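Local coordinates for alkaline phosphatase (Thermus thermophilus, PDB 7KWD), which probably hydrolyses phosphate monoesters as an alkaline phosphatase, a homodimeric enzyme that carries zinc and magnesium ions, at residues E298-F303 with T310-V315; V438-Y443 with F461-E466; V176-G181 with Q252-R257; F102-K107 with G112-A117. All blocks are in the same frame, centred on the assembly; numbering follows the deposited sequence.

Contact 1: residues E298-F303 with T310-V315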
# COMPACT_ATOMS: atom_id res chain seq x y z
N GLU A 298 -21.70 -4.55 -6.26
CA GLU A 298 -23.04 -4.01 -6.17
C GLU A 298 -24.05 -5.12 -6.22
O GLU A 298 -25.00 -5.14 -5.44
CB GLU A 298 -23.25 -3.01 -7.30
CG GLU A 298 -22.49 -1.73 -7.02
CD GLU A 298 -22.73 -0.62 -8.02
OE1 GLU A 298 -22.95 -0.93 -9.21
OE2 GLU A 298 -22.66 0.56 -7.61
N LEU A 299 -23.80 -6.11 -7.08
CA LEU A 299 -24.65 -7.29 -7.13
C LEU A 299 -24.62 -8.07 -5.83
O LEU A 299 -25.66 -8.50 -5.32
CB LEU A 299 -24.19 -8.18 -8.28
CG LEU A 299 -25.34 -8.77 -9.07
CD1 LEU A 299 -26.12 -7.64 -9.75
CD2 LEU A 299 -24.73 -9.72 -10.07
N LEU A 300 -23.42 -8.30 -5.29
CA LEU A 300 -23.31 -9.14 -4.11
C LEU A 300 -23.90 -8.46 -2.89
O LEU A 300 -24.52 -9.11 -2.05
CB LEU A 300 -21.84 -9.50 -3.88
CG LEU A 300 -21.21 -10.34 -4.98
CD1 LEU A 300 -19.75 -10.65 -4.66
CD2 LEU A 300 -22.02 -11.64 -5.24
N THR A 301 -23.68 -7.14 -2.74
CA THR A 301 -24.24 -6.47 -1.56
C THR A 301 -25.76 -6.41 -1.65
O THR A 301 -26.46 -6.64 -0.66
CB THR A 301 -23.64 -5.08 -1.39
OG1 THR A 301 -23.85 -4.28 -2.56
CG2 THR A 301 -22.18 -5.17 -1.08
N ALA A 302 -26.29 -6.18 -2.84
CA ALA A 302 -27.75 -6.19 -2.98
C ALA A 302 -28.31 -7.55 -2.63
O ALA A 302 -29.36 -7.65 -1.99
CB ALA A 302 -28.15 -5.75 -4.39
N PHE A 303 -27.62 -8.63 -3.02
CA PHE A 303 -28.04 -9.96 -2.57
C PHE A 303 -28.00 -10.09 -1.04
O PHE A 303 -28.93 -10.61 -0.42
CB PHE A 303 -27.18 -11.05 -3.21
CG PHE A 303 -27.66 -12.45 -2.88
CD1 PHE A 303 -27.18 -13.10 -1.75
CD2 PHE A 303 -28.60 -13.09 -3.66
CE1 PHE A 303 -27.62 -14.36 -1.42
CE2 PHE A 303 -29.04 -14.35 -3.33
CZ PHE A 303 -28.56 -14.99 -2.20
N THR A 310 -26.75 -14.30 5.06
CA THR A 310 -25.60 -14.44 4.18
C THR A 310 -24.51 -13.46 4.57
O THR A 310 -24.77 -12.25 4.69
CB THR A 310 -25.99 -14.17 2.72
OG1 THR A 310 -27.04 -15.05 2.33
CG2 THR A 310 -24.78 -14.32 1.80
N LEU A 311 -23.28 -13.97 4.71
CA LEU A 311 -22.12 -13.13 4.98
C LEU A 311 -21.30 -12.94 3.71
O LEU A 311 -21.02 -13.91 3.01
CB LEU A 311 -21.25 -13.74 6.08
CG LEU A 311 -19.92 -13.00 6.25
CD1 LEU A 311 -20.17 -11.61 6.82
CD2 LEU A 311 -18.99 -13.77 7.17
N LEU A 312 -20.89 -11.70 3.44
CA LEU A 312 -20.02 -11.40 2.33
C LEU A 312 -18.67 -10.98 2.88
O LEU A 312 -18.57 -10.01 3.65
CB LEU A 312 -20.60 -10.31 1.42
CG LEU A 312 -19.59 -9.72 0.45
CD1 LEU A 312 -19.07 -10.77 -0.53
CD2 LEU A 312 -20.21 -8.54 -0.25
N ILE A 313 -17.63 -11.71 2.50
CA ILE A 313 -16.24 -11.36 2.80
C ILE A 313 -15.60 -10.87 1.52
O ILE A 313 -15.61 -11.61 0.52
CB ILE A 313 -15.45 -12.56 3.37
CG1 ILE A 313 -16.07 -13.05 4.67
CG2 ILE A 313 -13.97 -12.18 3.54
CD1 ILE A 313 -15.29 -14.18 5.35
N VAL A 314 -15.02 -9.67 1.54
CA VAL A 314 -14.28 -9.12 0.41
C VAL A 314 -12.83 -8.97 0.85
O VAL A 314 -12.54 -8.29 1.85
CB VAL A 314 -14.86 -7.78 -0.06
CG1 VAL A 314 -14.18 -7.31 -1.33
CG2 VAL A 314 -16.33 -7.93 -0.29
N VAL A 315 -11.91 -9.60 0.13
CA VAL A 315 -10.54 -9.70 0.59
C VAL A 315 -9.60 -9.71 -0.61
O VAL A 315 -9.90 -10.32 -1.65
CB VAL A 315 -10.34 -10.96 1.45
CG1 VAL A 315 -10.48 -12.20 0.59
CG2 VAL A 315 -8.99 -10.92 2.18
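Leu312 reaches from the strand 310-315 to the helix 298-303 and sets its two methyls against two successive residues there. Its CG stands anti to the backbone N (chi1 166°), which carries the isobutyl group out to the helix. Leu312 CD2 lies 4.0 Å from Thr301 CG2 and 4.1 Å from Leu300 CB, while Leu312 CD1 meets Leu300 CD1 at 4.2 Å. The side chains of Leu300 and Leu312 cross at about a right angle. Thr301 turns its methyl to the strand, CG2 beside its own backbone N; its hydroxyl OG1 instead hydrogen-bonds to Leu297 O one turn back. Phe303, with CG anti to the backbone N (chi1 -175°), extends its ring toward Thr310, so that Phe303 CE1 comes to 3.9 Å from Thr310 OG1, which lies near the ring plane. That hydroxyl is hydrogen-bonded by Asn40 ND2 of the neighbouring strand. Helix 283-306 lies back along strand 310-325, the strand it leads into, the segment axes 9.2 Å apart at 153°; Leu300 and Phe303 also touch helix 247-259. No hydrogen bond joins the two segments, and both threonine hydroxyls are satisfied elsewhere; the contact therefore rests on methyl and ring-edge packing alone.

Contact 2: residues V438-Y443 with F461-E466; sequences VMLLLY and FRLMGE
Leu463 is the residue of the helix 461-466 that meets the strand 438-443, pushing one methyl toward Leu440 and Leu442. Along the helix, Phe461 comes first, its ring meeting Tyr472 edge-to-face. Arg462 follows on a more exposed side, its NH1 hydrogen-bonded to His459 ND1 at the start of the helix. Leu463 then points at the strand: with CG anti to the carbonyl carbon (chi1 -61°), its CD1 lies 4.4 Å from Leu440 CD2 and 4.5 Å from Leu442 CD2. One methyl is thus shared by two leucines spaced two residues apart on the same face of the strand. These separations are at the long end of van der Waals contact, and only 96 Å² is buried between the segments, a light touch across 9.9 Å between Leu442 CA and Leu463 CA. Met464 packs its CE against Phe102 O. Glu466 closes the segment, and its carboxylate takes two backbone N-H groups, OE1 from Leu34 and OE2 from Gly35. The strand pairs antiparallel with 80-84 along one edge and with 310-325 along the other, while helix 70-75 packs on Met439, Leu441 and Tyr443; Leu440 and Leu442 face the other way, so helices 70-75 and 459-468 lie on opposite faces of the strand.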
# COMPACT_ATOMS: atom_id res chain seq x y z
N VAL A 438 -2.95 -6.19 3.10
CA VAL A 438 -3.98 -5.81 2.13
C VAL A 438 -5.37 -5.92 2.76
O VAL A 438 -5.54 -6.33 3.90
CB VAL A 438 -3.89 -6.66 0.85
CG1 VAL A 438 -2.61 -6.30 0.10
CG2 VAL A 438 -3.93 -8.14 1.22
N MET A 439 -6.35 -5.53 1.95
CA MET A 439 -7.72 -5.32 2.39
C MET A 439 -8.42 -6.59 2.86
O MET A 439 -8.36 -7.63 2.22
CB MET A 439 -8.51 -4.74 1.23
CG MET A 439 -10.00 -4.63 1.45
SD MET A 439 -10.80 -3.98 -0.03
CE MET A 439 -10.84 -5.35 -1.09
N LEU A 440 -9.15 -6.46 3.98
CA LEU A 440 -10.13 -7.44 4.42
C LEU A 440 -11.38 -6.69 4.87
O LEU A 440 -11.29 -5.81 5.73
CB LEU A 440 -9.61 -8.29 5.57
CG LEU A 440 -10.60 -9.15 6.37
CD1 LEU A 440 -11.28 -10.27 5.54
CD2 LEU A 440 -9.84 -9.78 7.50
N LEU A 441 -12.52 -7.07 4.32
CA LEU A 441 -13.77 -6.33 4.53
C LEU A 441 -14.93 -7.29 4.72
O LEU A 441 -15.07 -8.26 3.98
CB LEU A 441 -14.06 -5.42 3.34
CG LEU A 441 -15.46 -4.86 3.06
CD1 LEU A 441 -15.77 -3.76 4.02
CD2 LEU A 441 -15.49 -4.31 1.64
N LEU A 442 -15.80 -6.97 5.68
CA LEU A 442 -16.96 -7.79 6.02
C LEU A 442 -18.25 -7.04 5.73
O LEU A 442 -18.43 -5.90 6.18
CB LEU A 442 -16.95 -8.18 7.49
CG LEU A 442 -15.68 -8.90 7.97
CD1 LEU A 442 -15.76 -9.14 9.49
CD2 LEU A 442 -15.54 -10.18 7.24
N TYR A 443 -19.15 -7.67 5.01
CA TYR A 443 -20.40 -7.03 4.63
C TYR A 443 -21.52 -7.96 5.07
O TYR A 443 -21.75 -9.01 4.45
CB TYR A 443 -20.47 -6.73 3.14
CG TYR A 443 -21.71 -5.95 2.77
CD1 TYR A 443 -22.91 -6.59 2.49
CD2 TYR A 443 -21.70 -4.57 2.74
CE1 TYR A 443 -24.06 -5.87 2.19
CE2 TYR A 443 -22.84 -3.85 2.41
CZ TYR A 443 -24.01 -4.51 2.13
OH TYR A 443 -25.13 -3.77 1.81
N PHE A 461 -9.78 -18.06 7.42
CA PHE A 461 -10.29 -19.40 7.69
C PHE A 461 -11.15 -19.45 8.94
O PHE A 461 -12.25 -20.00 8.93
CB PHE A 461 -9.12 -20.37 7.82
CG PHE A 461 -9.52 -21.79 8.10
CD1 PHE A 461 -10.07 -22.58 7.10
CD2 PHE A 461 -9.34 -22.34 9.37
CE1 PHE A 461 -10.42 -23.90 7.34
CE2 PHE A 461 -9.71 -23.64 9.62
CZ PHE A 461 -10.24 -24.43 8.61
N ARG A 462 -10.67 -18.85 10.04
CA ARG A 462 -11.45 -18.84 11.28
C ARG A 462 -12.77 -18.09 11.12
O ARG A 462 -13.80 -18.51 11.65
CB ARG A 462 -10.62 -18.23 12.41
CG ARG A 462 -9.44 -19.11 12.72
CD ARG A 462 -8.71 -18.71 13.98
NE ARG A 462 -7.37 -19.24 13.89
CZ ARG A 462 -6.36 -18.56 13.36
NH1 ARG A 462 -6.56 -17.32 12.92
NH2 ARG A 462 -5.17 -19.12 13.28
N LEU A 463 -12.75 -16.97 10.39
CA LEU A 463 -13.98 -16.23 10.18
C LEU A 463 -14.99 -17.04 9.37
O LEU A 463 -16.19 -17.03 9.66
CB LEU A 463 -13.70 -14.91 9.47
CG LEU A 463 -12.78 -13.93 10.18
CD1 LEU A 463 -12.49 -12.79 9.20
CD2 LEU A 463 -13.41 -13.45 11.42
N MET A 464 -14.52 -17.71 8.33
CA MET A 464 -15.43 -18.54 7.55
C MET A 464 -16.01 -19.65 8.42
O MET A 464 -17.22 -19.96 8.33
CB MET A 464 -14.73 -19.14 6.34
CG MET A 464 -14.27 -18.09 5.37
SD MET A 464 -13.91 -18.73 3.74
CE MET A 464 -12.44 -19.72 4.02
N GLY A 465 -15.18 -20.26 9.25
CA GLY A 465 -15.65 -21.37 10.07
C GLY A 465 -16.63 -20.91 11.13
O GLY A 465 -17.62 -21.59 11.39
N GLU A 466 -16.36 -19.78 11.76
CA GLU A 466 -17.29 -19.22 12.72
C GLU A 466 -18.61 -18.92 12.06
O GLU A 466 -19.67 -19.32 12.55
CB GLU A 466 -16.75 -17.94 13.36
CG GLU A 466 -17.83 -17.22 14.18
CD GLU A 466 -17.31 -16.00 14.95
OE1 GLU A 466 -16.20 -15.49 14.63
OE2 GLU A 466 -18.06 -15.54 15.86

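Contact 3: residues V176-G181 with Q252-R257; sequences VYLGGG and QAALPR
Apolar contact joins the strand 176-178 to the helix 252-257, with Ala254 CB at its centre. This methyl lies 3.7 Å from Val176 CG1 and 4.1 Å from Leu178 CD1, so two residues from the same face of the strand converge on one small side chain. Val176 puts CG1 anti to its backbone N (chi1 175°), which leaves the other branch, CG2, to approach the aliphatic root of Arg257, 4.3 Å from its CB. The small alanine is consistent with the close backbones: Val176 CA and Ala254 CA are 6.4 Å apart, and the axes run almost antiparallel. Strand 176-178 lies between the parallel strands 135-140 and 222-225, and helix 247-259 packs on this sheet, Ala254 also touching Val139. Polar interactions stay on the helix and beyond it. Arg257 folds back so that NH1 donates to Ala253 O at 2.9 Å, with an N-H...O angle of 158°; the oxygen lies in the guanidinium plane, whereas the donor is tilted 28° from the carbonyl plane. Arg257 NE hydrogen-bonds to Ala219 O, and NH2 weakly to Ser217 O. The arginine thus offers the strand only its hydrocarbon part, leaving an apolar interface with no hydrogen bond across it.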
# COMPACT_ATOMS: atom_id res chain seq x y z
N VAL A 176 -21.62 -25.15 -9.26
CA VAL A 176 -21.33 -24.15 -10.28
C VAL A 176 -19.81 -23.98 -10.42
O VAL A 176 -19.12 -23.69 -9.44
CB VAL A 176 -21.95 -22.77 -9.96
CG1 VAL A 176 -21.51 -21.72 -11.01
CG2 VAL A 176 -23.46 -22.85 -9.88
N TYR A 177 -19.32 -24.06 -11.65
CA TYR A 177 -17.95 -23.75 -12.01
C TYR A 177 -17.99 -22.83 -13.23
O TYR A 177 -18.47 -23.25 -14.29
CB TYR A 177 -17.16 -25.00 -12.41
CG TYR A 177 -16.92 -26.06 -11.37
CD1 TYR A 177 -15.96 -25.88 -10.38
CD2 TYR A 177 -17.57 -27.28 -11.45
CE1 TYR A 177 -15.69 -26.87 -9.46
CE2 TYR A 177 -17.33 -28.27 -10.52
CZ TYR A 177 -16.38 -28.07 -9.54
OH TYR A 177 -16.13 -29.06 -8.62
N LEU A 178 -17.46 -21.62 -13.11
CA LEU A 178 -17.47 -20.66 -14.21
C LEU A 178 -16.14 -19.95 -14.28
O LEU A 178 -15.66 -19.42 -13.27
CB LEU A 178 -18.57 -19.62 -14.03
CG LEU A 178 -20.00 -20.09 -14.01
CD1 LEU A 178 -20.90 -18.96 -13.58
CD2 LEU A 178 -20.42 -20.63 -15.38
N GLY A 179 -15.57 -19.91 -15.47
CA GLY A 179 -14.30 -19.22 -15.69
C GLY A 179 -13.73 -19.56 -17.05
O GLY A 179 -14.46 -19.92 -17.97
N GLY A 180 -12.40 -19.41 -17.15
CA GLY A 180 -11.65 -19.76 -18.34
C GLY A 180 -11.14 -21.20 -18.31
O GLY A 180 -11.48 -22.00 -17.44
N GLY A 181 -10.27 -21.51 -19.28
CA GLY A 181 -9.53 -22.75 -19.27
C GLY A 181 -10.04 -23.88 -20.15
O GLY A 181 -9.98 -25.05 -19.77
N GLN A 252 -24.16 -13.35 -12.11
CA GLN A 252 -25.62 -13.33 -12.28
C GLN A 252 -26.16 -14.73 -12.56
O GLN A 252 -27.27 -15.06 -12.12
CB GLN A 252 -26.03 -12.40 -13.43
CG GLN A 252 -25.75 -10.95 -13.15
CD GLN A 252 -26.10 -10.03 -14.31
OE1 GLN A 252 -25.48 -10.09 -15.40
NE2 GLN A 252 -27.05 -9.12 -14.07
N ALA A 253 -25.38 -15.57 -13.24
CA ALA A 253 -25.82 -16.94 -13.50
C ALA A 253 -25.64 -17.83 -12.27
O ALA A 253 -26.45 -18.72 -12.03
CB ALA A 253 -25.05 -17.53 -14.69
N ALA A 254 -24.58 -17.61 -11.50
CA ALA A 254 -24.29 -18.53 -10.41
C ALA A 254 -25.16 -18.26 -9.19
O ALA A 254 -25.63 -19.20 -8.53
CB ALA A 254 -22.82 -18.43 -10.01
N LEU A 255 -25.37 -17.00 -8.87
CA LEU A 255 -25.96 -16.66 -7.58
C LEU A 255 -27.35 -17.23 -7.43
O LEU A 255 -27.61 -17.92 -6.42
CB LEU A 255 -25.95 -15.14 -7.44
CG LEU A 255 -26.06 -14.48 -6.08
CD1 LEU A 255 -25.10 -15.03 -5.07
CD2 LEU A 255 -25.80 -12.97 -6.33
N PRO A 256 -28.28 -17.03 -8.36
CA PRO A 256 -29.61 -17.64 -8.19
C PRO A 256 -29.59 -19.15 -8.10
O PRO A 256 -30.44 -19.71 -7.39
CB PRO A 256 -30.39 -17.16 -9.42
CG PRO A 256 -29.36 -16.62 -10.39
CD PRO A 256 -28.13 -16.25 -9.60
N ARG A 257 -28.66 -19.85 -8.77
CA ARG A 257 -28.61 -21.30 -8.66
C ARG A 257 -28.17 -21.73 -7.27
O ARG A 257 -28.76 -22.62 -6.67
CB ARG A 257 -27.65 -21.88 -9.70
CG ARG A 257 -28.12 -21.66 -11.12
CD ARG A 257 -27.06 -22.07 -12.15
NE ARG A 257 -27.66 -22.35 -13.46
CZ ARG A 257 -27.96 -21.43 -14.36
NH1 ARG A 257 -27.75 -20.14 -14.14
NH2 ARG A 257 -28.50 -21.80 -15.51

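Contact 4: residues F102-K107 with G112-A117; sequences FSCGVK and GLAIHA
His116 brings the edge of its imidazole to Lys107 O, with Val106 beside the ring, the closest approach between 102-107 and 112-117. His116 CE1 lies 3.2 Å from Lys107 O, with the oxygen in the ring plane, as in a C-H...O contact, and 3.9 Å from Val106 CG2, which comes at the ring obliquely. With CG anti to the carbonyl carbon (chi1 -84°), the ring reaches the Lys107 carbonyl edge-on, and NE2 is hydrogen-bonded to Pro475 O. Were alanine to replace His116, Pro475 O would probably lose its N-H partner and a gap would open beside Val106 and the Lys107 carbonyl. A second buried patch pairs Cys104 SG with Ala114 CB at 3.9 Å. The looser, partly exposed side belongs to Gly105 and Lys107. The lysine side chain starts away from the loop 112-117, and its NZ makes a salt bridge with Asp456, hydrogen bonds to Tyr86 O and Asn457 OD1, and a cation-pi contact with Tyr86. Gly105, its positive phi (80°) favouring glycine, is the first residue to leave helix 95-104. A helix C-terminus thus runs into a folded-back loop; at the helix's other end stands Ser95, the predicted phosphoserine nucleophile of the alkaline phosphatase fold and a zinc ligand here.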
# COMPACT_ATOMS: atom_id res chain seq x y z
N PHE A 102 -6.38 -18.89 3.48
CA PHE A 102 -7.81 -18.67 3.60
C PHE A 102 -8.57 -19.98 3.83
O PHE A 102 -9.45 -20.06 4.70
CB PHE A 102 -8.37 -18.01 2.34
CG PHE A 102 -7.88 -16.61 2.07
CD1 PHE A 102 -7.21 -15.88 3.03
CD2 PHE A 102 -8.10 -16.03 0.84
CE1 PHE A 102 -6.80 -14.59 2.78
CE2 PHE A 102 -7.68 -14.75 0.58
CZ PHE A 102 -7.03 -14.02 1.55
N SER A 103 -8.29 -20.99 3.00
CA SER A 103 -9.18 -22.15 2.93
C SER A 103 -8.80 -23.23 3.93
O SER A 103 -9.65 -24.06 4.25
CB SER A 103 -9.18 -22.77 1.53
OG SER A 103 -7.92 -23.35 1.27
N CYS A 104 -7.57 -23.22 4.43
CA CYS A 104 -7.10 -24.25 5.34
C CYS A 104 -6.69 -23.72 6.70
O CYS A 104 -6.65 -24.51 7.64
CB CYS A 104 -5.94 -25.03 4.72
SG CYS A 104 -6.35 -25.83 3.16
N GLY A 105 -6.45 -22.42 6.85
CA GLY A 105 -6.14 -21.82 8.14
C GLY A 105 -4.71 -21.98 8.60
O GLY A 105 -4.42 -21.75 9.78
N VAL A 106 -3.80 -22.37 7.72
CA VAL A 106 -2.42 -22.62 8.08
C VAL A 106 -1.53 -22.09 6.96
O VAL A 106 -1.95 -21.99 5.80
CB VAL A 106 -2.11 -24.12 8.34
CG1 VAL A 106 -2.92 -24.67 9.45
CG2 VAL A 106 -2.33 -24.94 7.09
N LYS A 107 -0.31 -21.74 7.32
CA LYS A 107 0.67 -21.29 6.35
C LYS A 107 1.23 -22.50 5.64
O LYS A 107 1.49 -23.54 6.27
CB LYS A 107 1.81 -20.54 7.02
CG LYS A 107 1.37 -19.42 7.94
CD LYS A 107 1.14 -18.15 7.13
CE LYS A 107 1.12 -16.89 7.99
NZ LYS A 107 0.59 -15.72 7.20
N GLY A 112 1.84 -25.56 -3.68
CA GLY A 112 0.82 -26.57 -3.62
C GLY A 112 -0.56 -26.04 -3.21
O GLY A 112 -0.69 -24.98 -2.59
N LEU A 113 -1.58 -26.80 -3.58
CA LEU A 113 -2.98 -26.50 -3.27
C LEU A 113 -3.43 -27.37 -2.11
O LEU A 113 -3.40 -28.60 -2.21
CB LEU A 113 -3.87 -26.78 -4.48
CG LEU A 113 -3.62 -25.90 -5.70
CD1 LEU A 113 -4.47 -26.36 -6.89
CD2 LEU A 113 -3.92 -24.44 -5.36
N ALA A 114 -3.85 -26.74 -1.01
CA ALA A 114 -4.34 -27.47 0.17
C ALA A 114 -3.44 -28.64 0.52
O ALA A 114 -3.88 -29.79 0.65
CB ALA A 114 -5.77 -27.96 -0.04
N ILE A 115 -2.16 -28.34 0.69
CA ILE A 115 -1.16 -29.36 0.96
C ILE A 115 0.09 -28.69 1.50
O ILE A 115 0.38 -27.53 1.17
CB ILE A 115 -0.88 -30.16 -0.34
CG1 ILE A 115 -0.23 -31.51 -0.07
CG2 ILE A 115 0.00 -29.29 -1.29
CD1 ILE A 115 -0.05 -32.37 -1.35
N HIS A 116 0.85 -29.43 2.30
CA HIS A 116 2.11 -28.94 2.82
C HIS A 116 3.26 -29.39 1.92
O HIS A 116 3.11 -30.28 1.11
CB HIS A 116 2.34 -29.44 4.25
CG HIS A 116 1.68 -28.58 5.28
ND1 HIS A 116 1.75 -27.20 5.24
CD2 HIS A 116 0.93 -28.89 6.35
CE1 HIS A 116 1.06 -26.70 6.24
NE2 HIS A 116 0.56 -27.71 6.94
N ALA A 117 4.43 -28.78 2.11
CA ALA A 117 5.55 -29.08 1.24
C ALA A 117 5.97 -30.55 1.30
O ALA A 117 6.71 -31.02 0.43
CB ALA A 117 6.76 -28.21 1.59

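In the fold
From the N terminus, contact 4 comes first and closes a short turn after helix 95-104. Contact 3 spans 70 intervening residues to bring helix 247-259 onto strand 176-178. Contact 1 closes the tight connection from helix 283-306 into strand 310-325, and contact 2 joins strand 438-443 to helix 459-468. The four follow in series, none nested or crossing. Contacts 1 and 2 share paired strands, Leu312 and Val314 accepting probable backbone bonds from Tyr443 and Leu441. Helices of contacts 1 and 3 pack together through Phe303 and Leu255. Phe102 of contact 4 touches Val315 of contact 1, and Phe461 of contact 2 lies against the helix end at 102-105.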